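Local coordinates for protein RavA (Legionella pneumophila str. Paris, PDB 6WO6) that is a largely helical effector of a pathogenic bacterium, probably delivered into the host cell during infection, at residues Ile91-His103 against Asn130-Pro143. The protein carries 2 engineered substitutions. Residues are numbered along the deposited sequence; the frame is centred on the assembly and turned at random.
Sequences IISLLDPRNINPH and NEVAIALRLAETTP
Leu94 and Leu95 meet the start of helix 131-141 through Ile134, each crossing its side chain at about a right angle. CD1 of Leu94 touches the CG2 branch of Ile134 at 3.7 Å, whereas CD2 of Leu95 lies on the other branch, CG1, and also reaches CB of Ala133. Beyond the leucines the chain folds into a type I turn from Asp96 to Asn99, and here Arg137 takes over. Its CG is anti to the backbone N (chi1 -170°) and the chain bends at chi2, lifting the guanidinium off the helix and up to the turn. NH1 donates to Asp96 O (3.1 Å) from above the carbonyl plane, opposite the face used by Asn99 N in closing the turn; NH2 also points at Asn99 O near the guanidinium plane, but the modelled separation is too short to be relied on. One arginine thus probably spans both ends of the turn, while Asn99 ND2 binds Ser93 O (3.1 Å) and ties it back to the preceding chain. Pro102 then packs its CB on Leu138 CD2 (3.9 Å) and places CG over one guanidinium face. The ring of His103 meets the residues that follow the helix, with Pro143 CD (3.6 Å from the ring centroid) and Thr142 CA making CH-pi contacts on the same face. A weak hydrogen bond joins its ND1 to Thr141 OG1 (3.4 Å). The contact lays the connection between helices 77-92 and 102-107 along helix 131-141; the side chains of Ile91 and Ile134 also pack against helix 120-127, and Ile134, Ala135 and Ala139 pack on helix 162-181.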
loop_
_atom_site.group_PDB
_atom_site.type_symbol
_atom_site.label_atom_id
_atom_site.label_comp_id
_atom_site.label_asym_id
_atom_site.label_seq_id
_atom_site.Cartn_x
_atom_site.Cartn_y
_atom_site.Cartn_z
ATOM N N ILE A 91 15.375 11.587 4.324
ATOM C CA ILE A 91 14.705 10.628 3.452
ATOM C C ILE A 91 14.445 9.316 4.187
ATOM O O ILE A 91 13.350 8.750 4.099
ATOM C CB ILE A 91 15.517 10.409 2.164
ATOM C CG1 ILE A 91 15.414 11.641 1.265
ATOM C CG2 ILE A 91 15.028 9.166 1.431
ATOM C CD1 ILE A 91 16.273 11.565 0.022
ATOM N N ILE A 92 15.433 8.819 4.933
ATOM C CA ILE A 92 15.293 7.518 5.580
ATOM C C ILE A 92 14.317 7.584 6.750
ATOM O O ILE A 92 13.646 6.592 7.063
ATOM C CB ILE A 92 16.684 6.998 5.996
ATOM C CG1 ILE A 92 17.331 6.245 4.831
ATOM C CG2 ILE A 92 16.617 6.124 7.241
ATOM C CD1 ILE A 92 16.454 5.156 4.248
ATOM N N SER A 93 14.181 8.748 7.391
ATOM C CA SER A 93 13.219 8.879 8.478
ATOM C C SER A 93 11.776 8.742 8.008
ATOM O O SER A 93 10.876 8.661 8.851
ATOM C CB SER A 93 13.408 10.219 9.193
ATOM O OG SER A 93 13.193 11.304 8.311
ATOM N N LEU A 94 11.532 8.721 6.695
ATOM C CA LEU A 94 10.207 8.366 6.200
ATOM C C LEU A 94 9.869 6.918 6.525
ATOM O O LEU A 94 8.699 6.590 6.757
ATOM C CB LEU A 94 10.120 8.602 4.692
ATOM C CG LEU A 94 10.279 10.035 4.180
ATOM C CD1 LEU A 94 10.329 10.054 2.660
ATOM C CD2 LEU A 94 9.153 10.920 4.684
ATOM N N LEU A 95 10.875 6.042 6.552
ATOM C CA LEU A 95 10.698 4.632 6.880
ATOM C C LEU A 95 10.927 4.332 8.357
ATOM O O LEU A 95 10.945 3.157 8.740
ATOM C CB LEU A 95 11.639 3.772 6.034
ATOM C CG LEU A 95 11.383 3.723 4.529
ATOM C CD1 LEU A 95 12.402 2.827 3.849
ATOM C CD2 LEU A 95 9.968 3.243 4.247
ATOM N N ASP A 96 11.108 5.350 9.183
ATOM C CA ASP A 96 11.339 5.141 10.609
ATOM C C ASP A 96 10.069 4.625 11.271
ATOM O O ASP A 96 9.041 5.316 11.237
ATOM C CB ASP A 96 11.790 6.443 11.266
ATOM C CG ASP A 96 12.142 6.271 12.732
ATOM O OD1 ASP A 96 12.430 5.130 13.153
ATOM O OD2 ASP A 96 12.123 7.280 13.467
ATOM N N PRO A 97 10.081 3.430 11.871
ATOM C CA PRO A 97 8.869 2.947 12.552
ATOM C C PRO A 97 8.413 3.855 13.680
ATOM O O PRO A 97 7.204 3.975 13.915
ATOM C CB PRO A 97 9.288 1.563 13.073
ATOM C CG PRO A 97 10.430 1.155 12.199
ATOM C CD PRO A 97 11.158 2.426 11.874
ATOM N N ARG A 98 9.344 4.506 14.381
ATOM C CA ARG A 98 8.981 5.441 15.438
ATOM C C ARG A 98 8.324 6.707 14.904
ATOM O O ARG A 98 7.730 7.453 15.691
ATOM C CB ARG A 98 10.217 5.809 16.261
ATOM N N ASN A 99 8.415 6.966 13.601
ATOM C CA ASN A 99 7.777 8.125 12.993
ATOM C C ASN A 99 6.351 7.768 12.595
ATOM O O ASN A 99 6.122 6.785 11.883
ATOM C CB ASN A 99 8.568 8.605 11.776
ATOM C CG ASN A 99 8.041 9.913 11.218
ATOM O OD1 ASN A 99 7.264 10.611 11.869
ATOM N ND2 ASN A 99 8.467 10.253 10.008
ATOM N N ILE A 100 5.396 8.578 13.050
ATOM C CA ILE A 100 3.980 8.265 12.901
ATOM C C ILE A 100 3.416 8.965 11.672
ATOM O O ILE A 100 2.519 8.438 11.003
ATOM C CB ILE A 100 3.194 8.655 14.169
ATOM C CG1 ILE A 100 3.816 8.015 15.414
ATOM C CG2 ILE A 100 1.732 8.243 14.045
ATOM C CD1 ILE A 100 4.783 8.915 16.165
ATOM N N ASN A 101 3.938 10.151 11.359
ATOM C CA ASN A 101 3.404 10.996 10.291
ATOM C C ASN A 101 4.532 11.472 9.384
ATOM O O ASN A 101 5.041 12.591 9.540
ATOM C CB ASN A 101 2.632 12.183 10.870
ATOM C CG ASN A 101 1.436 11.751 11.699
ATOM O OD1 ASN A 101 0.806 10.733 11.415
ATOM N ND2 ASN A 101 1.118 12.526 12.730
ATOM N N PRO A 102 4.947 10.647 8.418
ATOM C CA PRO A 102 5.939 11.126 7.439
ATOM C C PRO A 102 5.363 12.150 6.477
ATOM O O PRO A 102 6.066 13.086 6.062
ATOM C CB PRO A 102 6.367 9.839 6.715
ATOM C CG PRO A 102 5.860 8.705 7.569
ATOM C CD PRO A 102 4.632 9.223 8.235
ATOM N N HIS A 103 4.091 11.987 6.104
ATOM C CA HIS A 103 3.428 12.966 5.254
ATOM C C HIS A 103 3.475 14.357 5.864
ATOM O O HIS A 103 3.542 15.351 5.134
ATOM C CB HIS A 103 1.977 12.549 5.014
ATOM C CG HIS A 103 1.149 12.520 6.260
ATOM N ND1 HIS A 103 1.145 11.449 7.125
ATOM C CD2 HIS A 103 0.309 13.439 6.793
ATOM C CE1 HIS A 103 0.333 11.705 8.135
ATOM N NE2 HIS A 103 -0.187 12.906 7.958
ATOM N N ASN A 130 14.130 1.772 -2.514
ATOM C CA ASN A 130 13.243 2.080 -1.399
ATOM C C ASN A 130 11.994 2.831 -1.844
ATOM O O ASN A 130 11.237 3.305 -0.989
ATOM C CB ASN A 130 13.981 2.890 -0.327
ATOM C CG ASN A 130 15.084 2.101 0.348
ATOM O OD1 ASN A 130 14.943 0.905 0.602
ATOM N ND2 ASN A 130 16.192 2.768 0.641
ATOM N N GLU A 131 11.755 2.947 -3.152
ATOM C CA GLU A 131 10.604 3.707 -3.632
ATOM C C GLU A 131 9.292 3.027 -3.260
ATOM O O GLU A 131 8.350 3.688 -2.806
ATOM C CB GLU A 131 10.692 3.899 -5.147
ATOM C CG GLU A 131 12.026 4.440 -5.654
ATOM C CD GLU A 131 13.035 3.344 -5.962
ATOM O OE1 GLU A 131 12.935 2.248 -5.374
ATOM O OE2 GLU A 131 13.928 3.578 -6.801
ATOM N N VAL A 132 9.209 1.706 -3.444
ATOM C CA VAL A 132 7.976 0.988 -3.131
ATOM C C VAL A 132 7.662 1.080 -1.641
ATOM O O VAL A 132 6.516 1.330 -1.250
ATOM C CB VAL A 132 8.075 -0.474 -3.604
ATOM C CG1 VAL A 132 6.861 -1.262 -3.161
ATOM C CG2 VAL A 132 8.222 -0.529 -5.116
ATOM N N ALA A 133 8.674 0.893 -0.789
ATOM C CA ALA A 133 8.436 0.918 0.650
ATOM C C ALA A 133 7.948 2.287 1.108
ATOM O O ALA A 133 6.982 2.386 1.879
ATOM C CB ALA A 133 9.710 0.523 1.400
ATOM N N ILE A 134 8.597 3.356 0.636
ATOM C CA ILE A 134 8.217 4.699 1.060
ATOM C C ILE A 134 6.845 5.066 0.507
ATOM O O ILE A 134 6.034 5.698 1.195
ATOM C CB ILE A 134 9.288 5.724 0.641
ATOM C CG1 ILE A 134 10.628 5.413 1.314
ATOM C CG2 ILE A 134 8.845 7.132 1.000
ATOM C CD1 ILE A 134 11.751 6.340 0.895
ATOM N N ALA A 135 6.559 4.674 -0.738
ATOM C CA ALA A 135 5.242 4.949 -1.302
ATOM C C ALA A 135 4.153 4.221 -0.523
ATOM O O ALA A 135 3.085 4.788 -0.257
ATOM C CB ALA A 135 5.212 4.558 -2.780
ATOM N N LEU A 136 4.413 2.971 -0.129
ATOM C CA LEU A 136 3.458 2.229 0.686
ATOM C C LEU A 136 3.236 2.915 2.027
ATOM O O LEU A 136 2.096 3.060 2.483
ATOM C CB LEU A 136 3.950 0.798 0.892
ATOM C CG LEU A 136 3.074 -0.093 1.774
ATOM C CD1 LEU A 136 1.923 -0.686 0.976
ATOM C CD2 LEU A 136 3.897 -1.185 2.433
ATOM N N ARG A 137 4.322 3.349 2.675
ATOM C CA ARG A 137 4.190 4.010 3.970
ATOM C C ARG A 137 3.386 5.300 3.852
ATOM O O ARG A 137 2.514 5.583 4.688
ATOM C CB ARG A 137 5.574 4.293 4.553
ATOM C CG ARG A 137 5.549 4.752 5.997
ATOM C CD ARG A 137 5.496 3.567 6.948
ATOM N NE ARG A 137 5.145 3.971 8.307
ATOM C CZ ARG A 137 5.980 4.571 9.151
ATOM N NH1 ARG A 137 7.223 4.849 8.777
ATOM N NH2 ARG A 137 5.569 4.899 10.368
ATOM N N LEU A 138 3.662 6.094 2.815
ATOM C CA LEU A 138 2.933 7.343 2.625
ATOM C C LEU A 138 1.461 7.083 2.334
ATOM O O LEU A 138 0.589 7.789 2.851
ATOM C CB LEU A 138 3.569 8.163 1.501
ATOM C CG LEU A 138 4.971 8.722 1.763
ATOM C CD1 LEU A 138 5.443 9.566 0.589
ATOM C CD2 LEU A 138 4.998 9.529 3.056
ATOM N N ALA A 139 1.163 6.071 1.514
ATOM C CA ALA A 139 -0.232 5.718 1.274
ATOM C C ALA A 139 -0.913 5.250 2.552
ATOM O O ALA A 139 -2.113 5.483 2.737
ATOM C CB ALA A 139 -0.326 4.640 0.194
ATOM N N GLU A 140 -0.164 4.606 3.449
ATOM C CA GLU A 140 -0.763 4.109 4.682
ATOM C C GLU A 140 -1.062 5.238 5.662
ATOM O O GLU A 140 -2.101 5.220 6.331
ATOM C CB GLU A 140 0.150 3.069 5.329
ATOM C CG GLU A 140 0.173 1.731 4.607
ATOM C CD GLU A 140 1.126 0.735 5.245
ATOM O OE1 GLU A 140 2.029 1.166 5.994
ATOM O OE2 GLU A 140 0.969 -0.481 4.999
ATOM N N THR A 141 -0.171 6.227 5.770
ATOM C CA THR A 141 -0.312 7.217 6.836
ATOM C C THR A 141 -0.906 8.551 6.393
ATOM O O THR A 141 -1.372 9.310 7.250
ATOM C CB THR A 141 1.043 7.480 7.506
ATOM O OG1 THR A 141 1.894 8.200 6.608
ATOM C CG2 THR A 141 1.710 6.166 7.891
ATOM N N THR A 142 -0.912 8.862 5.101
ATOM C CA THR A 142 -1.377 10.179 4.659
ATOM C C THR A 142 -2.902 10.243 4.677
ATOM O O THR A 142 -3.559 9.364 4.110
ATOM C CB THR A 142 -0.881 10.489 3.251
ATOM O OG1 THR A 142 0.545 10.351 3.201
ATOM C CG2 THR A 142 -1.276 11.901 2.848
ATOM N N PRO A 143 -3.494 11.262 5.304
ATOM C CA PRO A 143 -4.944 11.453 5.189
ATOM C C PRO A 143 -5.344 11.734 3.749
ATOM O O PRO A 143 -4.527 12.119 2.909
ATOM C CB PRO A 143 -5.219 12.663 6.090
ATOM C CG PRO A 143 -4.056 12.716 7.029
ATOM C CD PRO A 143 -2.881 12.220 6.237
#